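Local coordinates for glutamyl-tRNA(Gln) amidotransferase subunit B, mitochondrial (Saccharomyces cerevisiae, PDB 4N0H), which forms the GatB-type subunit of a mitochondrial amidotransferase, built on the fold of the GatB/GatE catalytic domain family and assembled with partner chains such as subunit F, at residues A44-T49 with V160-S165; I135-I140 with E171-P176. All blocks are in the same frame, centred on the assembly; numbering follows the deposited sequence.

Contact 1. Residues A44-T49 with V160-S165; sequences APNHHT and VDLNRS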
loop_
_atom_site.group_PDB
_atom_site.type_symbol
_atom_site.label_atom_id
_atom_site.label_comp_id
_atom_site.label_asym_id
_atom_site.label_seq_id
_atom_site.Cartn_x
_atom_site.Cartn_y
_atom_site.Cartn_z
ATOM N N ALA B 44 19.234 25.549 -0.943
ATOM C CA ALA B 44 20.049 24.470 -1.485
ATOM C C ALA B 44 19.112 23.328 -1.856
ATOM O O ALA B 44 18.159 23.049 -1.132
ATOM C CB ALA B 44 21.082 24.007 -0.465
ATOM N N PRO B 45 19.371 22.669 -2.996
ATOM C CA PRO B 45 18.471 21.612 -3.472
ATOM C C PRO B 45 18.457 20.417 -2.525
ATOM O O PRO B 45 19.483 20.119 -1.911
ATOM C CB PRO B 45 19.089 21.200 -4.815
ATOM C CG PRO B 45 20.044 22.302 -5.175
ATOM C CD PRO B 45 20.525 22.868 -3.886
ATOM N N ASN B 46 17.306 19.757 -2.414
ATOM C CA ASN B 46 17.175 18.528 -1.642
ATOM C C ASN B 46 17.658 18.675 -0.210
ATOM O O ASN B 46 18.449 17.870 0.290
ATOM C CB ASN B 46 17.878 17.383 -2.363
ATOM C CG ASN B 46 17.291 17.132 -3.743
ATOM O OD1 ASN B 46 16.089 16.918 -3.876
ATOM N ND2 ASN B 46 18.127 17.204 -4.778
ATOM N N HIS B 47 17.172 19.728 0.431
ATOM C CA HIS B 47 17.565 20.092 1.782
ATOM C C HIS B 47 16.338 19.981 2.686
ATOM O O HIS B 47 16.413 19.486 3.813
ATOM C CB HIS B 47 18.113 21.518 1.761
ATOM C CG HIS B 47 18.441 22.078 3.110
ATOM N ND1 HIS B 47 19.542 21.678 3.837
ATOM C CD2 HIS B 47 17.829 23.034 3.849
ATOM C CE1 HIS B 47 19.586 22.355 4.971
ATOM N NE2 HIS B 47 18.557 23.183 5.005
ATOM N N HIS B 48 15.200 20.424 2.166
ATOM C CA HIS B 48 13.928 20.309 2.873
ATOM C C HIS B 48 13.211 19.022 2.474
ATOM O O HIS B 48 12.078 19.060 1.978
ATOM C CB HIS B 48 13.038 21.515 2.557
ATOM C CG HIS B 48 13.649 22.831 2.918
ATOM N ND1 HIS B 48 13.995 23.160 4.212
ATOM C CD2 HIS B 48 13.974 23.904 2.157
ATOM C CE1 HIS B 48 14.503 24.381 4.233
ATOM N NE2 HIS B 48 14.501 24.853 2.997
ATOM N N THR B 49 13.865 17.886 2.700
ATOM C CA THR B 49 13.341 16.602 2.252
ATOM C C THR B 49 13.482 15.493 3.295
ATOM O O THR B 49 14.589 15.122 3.687
ATOM C CB THR B 49 14.053 16.136 0.964
ATOM O OG1 THR B 49 15.466 16.156 1.173
ATOM C CG2 THR B 49 13.711 17.043 -0.211
ATOM N N VAL B 160 17.216 17.509 -10.767
ATOM C CA VAL B 160 15.976 17.398 -10.015
ATOM C C VAL B 160 16.148 17.817 -8.561
ATOM O O VAL B 160 17.010 17.300 -7.851
ATOM C CB VAL B 160 15.412 15.956 -10.072
ATOM C CG1 VAL B 160 14.158 15.841 -9.214
ATOM C CG2 VAL B 160 15.126 15.558 -11.514
ATOM N N ASP B 161 15.312 18.755 -8.134
ATOM C CA ASP B 161 15.278 19.216 -6.753
ATOM C C ASP B 161 13.920 18.846 -6.161
ATOM O O ASP B 161 12.881 19.272 -6.664
ATOM C CB ASP B 161 15.489 20.732 -6.714
ATOM C CG ASP B 161 15.448 21.307 -5.302
ATOM O OD1 ASP B 161 15.495 22.550 -5.182
ATOM O OD2 ASP B 161 15.373 20.541 -4.316
ATOM N N LEU B 162 13.934 18.052 -5.095
ATOM C CA LEU B 162 12.693 17.558 -4.500
ATOM C C LEU B 162 12.217 18.392 -3.304
ATOM O O LEU B 162 11.327 17.966 -2.567
ATOM C CB LEU B 162 12.826 16.074 -4.123
ATOM C CG LEU B 162 13.064 15.124 -5.306
ATOM C CD1 LEU B 162 13.259 13.670 -4.850
ATOM C CD2 LEU B 162 11.927 15.224 -6.327
ATOM N N ASN B 163 12.801 19.578 -3.117
ATOM C CA ASN B 163 12.344 20.485 -2.064
ATOM C C ASN B 163 10.850 20.780 -2.210
ATOM O O ASN B 163 10.131 20.891 -1.220
ATOM C CB ASN B 163 13.122 21.816 -2.073
ATOM C CG ASN B 163 14.464 21.734 -1.347
ATOM O OD1 ASN B 163 14.734 20.798 -0.596
ATOM N ND2 ASN B 163 15.306 22.733 -1.564
ATOM N N ARG B 164 10.388 20.906 -3.452
ATOM C CA ARG B 164 8.999 21.272 -3.708
ATOM C C ARG B 164 8.080 20.048 -3.768
ATOM O O ARG B 164 6.860 20.178 -3.743
ATOM C CB ARG B 164 8.886 22.084 -5.001
ATOM C CG ARG B 164 7.547 22.786 -5.181
ATOM C CD ARG B 164 7.418 23.395 -6.569
ATOM N NE ARG B 164 7.209 22.377 -7.597
ATOM C CZ ARG B 164 7.197 22.631 -8.901
ATOM N NH1 ARG B 164 6.995 21.650 -9.771
ATOM N NH2 ARG B 164 7.388 23.872 -9.338
ATOM N N SER B 165 8.666 18.859 -3.849
ATOM C CA SER B 165 7.867 17.642 -3.871
ATOM C C SER B 165 7.140 17.513 -2.543
ATOM O O SER B 165 7.731 17.754 -1.492
ATOM C CB SER B 165 8.746 16.418 -4.112
ATOM O OG SER B 165 7.948 15.274 -4.360
#
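Asn163 and Asn46 reach across in opposite directions, each pairing its side-chain amide with the other segment's backbone. Asn163 OD1 takes two donors: His47 N at 2.9 Å on an in-plane lone pair, and His48 N at 2.8 Å from above the carbonyl plane. Its ND2 gives a hydrogen to Ala44 O at 2.9 Å, nearly within the amide plane, so both ends fix the amide's rotation. Asn46 does the same from the other side: OD1 accepts from Leu162 N at 2.7 Å, and ND2 runs almost straight (168°) to Val160 O. With CG anti to its backbone N (chi1 179°), Asp161 brings OD2 between Asn46 N (2.8 Å) and Asn163 N (3.0 Å), which meet it from opposite faces; the latter bond makes an Asx turn. This buried network contrasts with the margin, where Ala44 is exposed and the ring of the partly exposed His47 leads away. The imidazole of His48 instead uses ND1 to bond Ser132 of the subunit F chain. The contact joins the loop between strand 14-23 and helix 65-78 to the end of strand 157-161, where Val160 pairs antiparallel with a strand of subunit F and extends the sheet across the interface.

Contact 2. Residues I135-I140 with E171-P176; sequences ILQLQI and ELVTKP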
loop_
_atom_site.group_PDB
_atom_site.type_symbol
_atom_site.label_atom_id
_atom_site.label_comp_id
_atom_site.label_asym_id
_atom_site.label_seq_id
_atom_site.Cartn_x
_atom_site.Cartn_y
_atom_site.Cartn_z
ATOM N N ILE B 135 -18.372 27.034 -8.933
ATOM C CA ILE B 135 -17.233 26.153 -8.699
ATOM C C ILE B 135 -17.670 24.696 -8.820
ATOM O O ILE B 135 -18.665 24.291 -8.221
ATOM C CB ILE B 135 -16.627 26.377 -7.299
ATOM C CG1 ILE B 135 -16.329 27.863 -7.072
ATOM C CG2 ILE B 135 -15.372 25.532 -7.111
ATOM C CD1 ILE B 135 -15.341 28.454 -8.059
ATOM N N LEU B 136 -16.937 23.916 -9.604
ATOM C CA LEU B 136 -17.233 22.497 -9.753
ATOM C C LEU B 136 -16.801 21.767 -8.488
ATOM O O LEU B 136 -17.614 21.139 -7.806
ATOM C CB LEU B 136 -16.486 21.919 -10.961
ATOM C CG LEU B 136 -17.026 20.698 -11.718
ATOM C CD1 LEU B 136 -15.963 20.174 -12.674
ATOM C CD2 LEU B 136 -17.505 19.583 -10.804
ATOM N N GLN B 137 -15.511 21.852 -8.181
ATOM C CA GLN B 137 -14.960 21.137 -7.042
ATOM C C GLN B 137 -13.637 21.719 -6.557
ATOM O O GLN B 137 -13.034 22.582 -7.200
ATOM C CB GLN B 137 -14.773 19.660 -7.388
ATOM C CG GLN B 137 -13.776 19.419 -8.502
ATOM C CD GLN B 137 -13.797 17.989 -8.991
ATOM O OE1 GLN B 137 -12.753 17.363 -9.150
ATOM N NE2 GLN B 137 -14.994 17.463 -9.237
ATOM N N LEU B 138 -13.188 21.202 -5.420
ATOM C CA LEU B 138 -12.023 21.701 -4.718
ATOM C C LEU B 138 -11.246 20.468 -4.258
ATOM O O LEU B 138 -11.803 19.615 -3.573
ATOM C CB LEU B 138 -12.515 22.512 -3.522
ATOM C CG LEU B 138 -11.675 23.552 -2.799
ATOM C CD1 LEU B 138 -12.608 24.615 -2.235
ATOM C CD2 LEU B 138 -10.875 22.901 -1.689
ATOM N N GLN B 139 -9.978 20.355 -4.655
ATOM C CA GLN B 139 -9.189 19.153 -4.359
ATOM C C GLN B 139 -7.853 19.471 -3.687
ATOM O O GLN B 139 -7.194 20.445 -4.035
ATOM C CB GLN B 139 -8.906 18.360 -5.643
ATOM C CG GLN B 139 -10.131 17.798 -6.340
ATOM C CD GLN B 139 -9.778 17.001 -7.588
ATOM O OE1 GLN B 139 -8.646 17.049 -8.072
ATOM N NE2 GLN B 139 -10.749 16.255 -8.108
ATOM N N ILE B 140 -7.450 18.631 -2.736
ATOM C CA ILE B 140 -6.122 18.738 -2.141
ATOM C C ILE B 140 -5.206 17.746 -2.843
ATOM O O ILE B 140 -5.585 16.592 -3.054
ATOM C CB ILE B 140 -6.148 18.414 -0.635
ATOM C CG1 ILE B 140 -7.099 19.359 0.102
ATOM C CG2 ILE B 140 -4.742 18.486 -0.043
ATOM C CD1 ILE B 140 -7.487 18.870 1.488
ATOM N N GLU B 171 -6.421 22.397 -5.782
ATOM C CA GLU B 171 -6.874 22.639 -7.141
ATOM C C GLU B 171 -8.335 23.050 -7.111
ATOM O O GLU B 171 -9.178 22.340 -6.563
ATOM C CB GLU B 171 -6.702 21.401 -8.022
ATOM C CG GLU B 171 -7.201 21.609 -9.447
ATOM C CD GLU B 171 -7.161 20.344 -10.289
ATOM O OE1 GLU B 171 -7.807 20.322 -11.359
ATOM O OE2 GLU B 171 -6.482 19.375 -9.891
ATOM N N LEU B 172 -8.626 24.204 -7.700
ATOM C CA LEU B 172 -9.996 24.679 -7.818
ATOM C C LEU B 172 -10.440 24.601 -9.271
ATOM O O LEU B 172 -9.787 25.148 -10.159
ATOM C CB LEU B 172 -10.111 26.113 -7.292
ATOM C CG LEU B 172 -11.475 26.802 -7.384
ATOM C CD1 LEU B 172 -11.742 27.608 -6.134
ATOM C CD2 LEU B 172 -11.554 27.692 -8.617
ATOM N N VAL B 173 -11.545 23.909 -9.514
ATOM C CA VAL B 173 -12.092 23.821 -10.860
ATOM C C VAL B 173 -13.436 24.544 -10.936
ATOM O O VAL B 173 -14.374 24.219 -10.200
ATOM C CB VAL B 173 -12.265 22.360 -11.303
ATOM C CG1 VAL B 173 -12.646 22.293 -12.778
ATOM C CG2 VAL B 173 -10.991 21.579 -11.048
ATOM N N THR B 174 -13.525 25.537 -11.815
ATOM C CA THR B 174 -14.775 26.255 -12.016
ATOM C C THR B 174 -15.624 25.537 -13.054
ATOM O O THR B 174 -15.125 24.709 -13.814
ATOM C CB THR B 174 -14.536 27.695 -12.512
ATOM O OG1 THR B 174 -14.191 27.670 -13.901
ATOM C CG2 THR B 174 -13.424 28.363 -11.725
ATOM N N LYS B 175 -16.913 25.854 -13.079
ATOM C CA LYS B 175 -17.776 25.430 -14.169
ATOM C C LYS B 175 -17.455 26.313 -15.372
ATOM O O LYS B 175 -16.856 27.376 -15.213
ATOM C CB LYS B 175 -19.242 25.556 -13.752
ATOM C CG LYS B 175 -19.687 24.450 -12.806
ATOM C CD LYS B 175 -20.565 24.974 -11.686
ATOM C CE LYS B 175 -20.876 23.875 -10.677
ATOM N NZ LYS B 175 -21.609 24.395 -9.488
ATOM N N PRO B 176 -17.830 25.875 -16.586
ATOM C CA PRO B 176 -17.534 26.682 -17.778
ATOM C C PRO B 176 -18.402 27.939 -17.871
ATOM O O PRO B 176 -19.073 28.140 -18.882
ATOM C CB PRO B 176 -17.871 25.734 -18.937
ATOM C CG PRO B 176 -17.909 24.366 -18.336
ATOM C CD PRO B 176 -18.390 24.560 -16.939
#
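Strands 135-140 and 171-174 run antiparallel, their axes approaching to 4.5 Å at 163°, and a classic beta bulge interrupts their ladder. Gln139 and Glu171 form a hydrogen-bonded pair, with Glu171 N to Gln139 O at 2.7 Å and Gln139 N to Glu171 O at 2.9 Å. Leu138 and Leu172 are the next, non-hydrogen-bonded pair; Gln137 and Val173 follow, joined by a nearly straight bond (176°) from Val173 N to Gln137 O. At the bulge Leu136 and Gln137 both face Val173. Its carbonyl O takes Leu136 N at 2.6 Å and, more weakly, Gln137 N at 3.3 Å, and the register shifts by one residue before Ile135 meets Thr174.

On one face, Leu138 and Leu172 pack against helix 65-78, while Leu172 also touches Tyr191 of helix 181-197. Ile135 starts away from the partner strand, but CG1 leaves anti to the carbonyl carbon and the turn at chi2 carries CD1 back to within 3.9 Å of Leu172 CD2; the two side chains cross at about a right angle. The other face bears Gln137, Gln139, Glu171 and Val173. There Gln139 and Glu171 extend side by side, their amide and carboxylate planes 71° apart. Glu171 OE2 also lies close to the carboxylate of Glu141, like charges brought together. Beside the bulge, Leu136 CD1 packs on Val173 CG1 at 3.9 Å, both side chains pointing the same way. Strands 102-120 and 14-23 flank the pair within the larger mixed sheet. Past the strand end, Lys175 bends at chi2 and folds back, placing NZ 3.2 Å from Ile135 O in a weak hydrogen bond.

The centres of contacts 1 and 2 lie 28 Å apart and their nearest atoms about 12 Å apart, so the two do not touch. Their segments alternate along the chain: 44-49, 135-140, 160-165, then 171-176. Contact 2 sits about 8 Å from the chain centre, inside the large mixed sheet; contact 1 lies about 21 Å out, at the end of the two-stranded sheet of 146-149 and 157-161. Strand 157-161 is followed directly by strand 168-174, so the chain passes from contact 1 to contact 2 within a few residues. Within the GatB/GatE catalytic domain, contact 2 therefore belongs to the central sheet of the subunit, whereas contact 1 lies at the periphery, where subunit F packs against it.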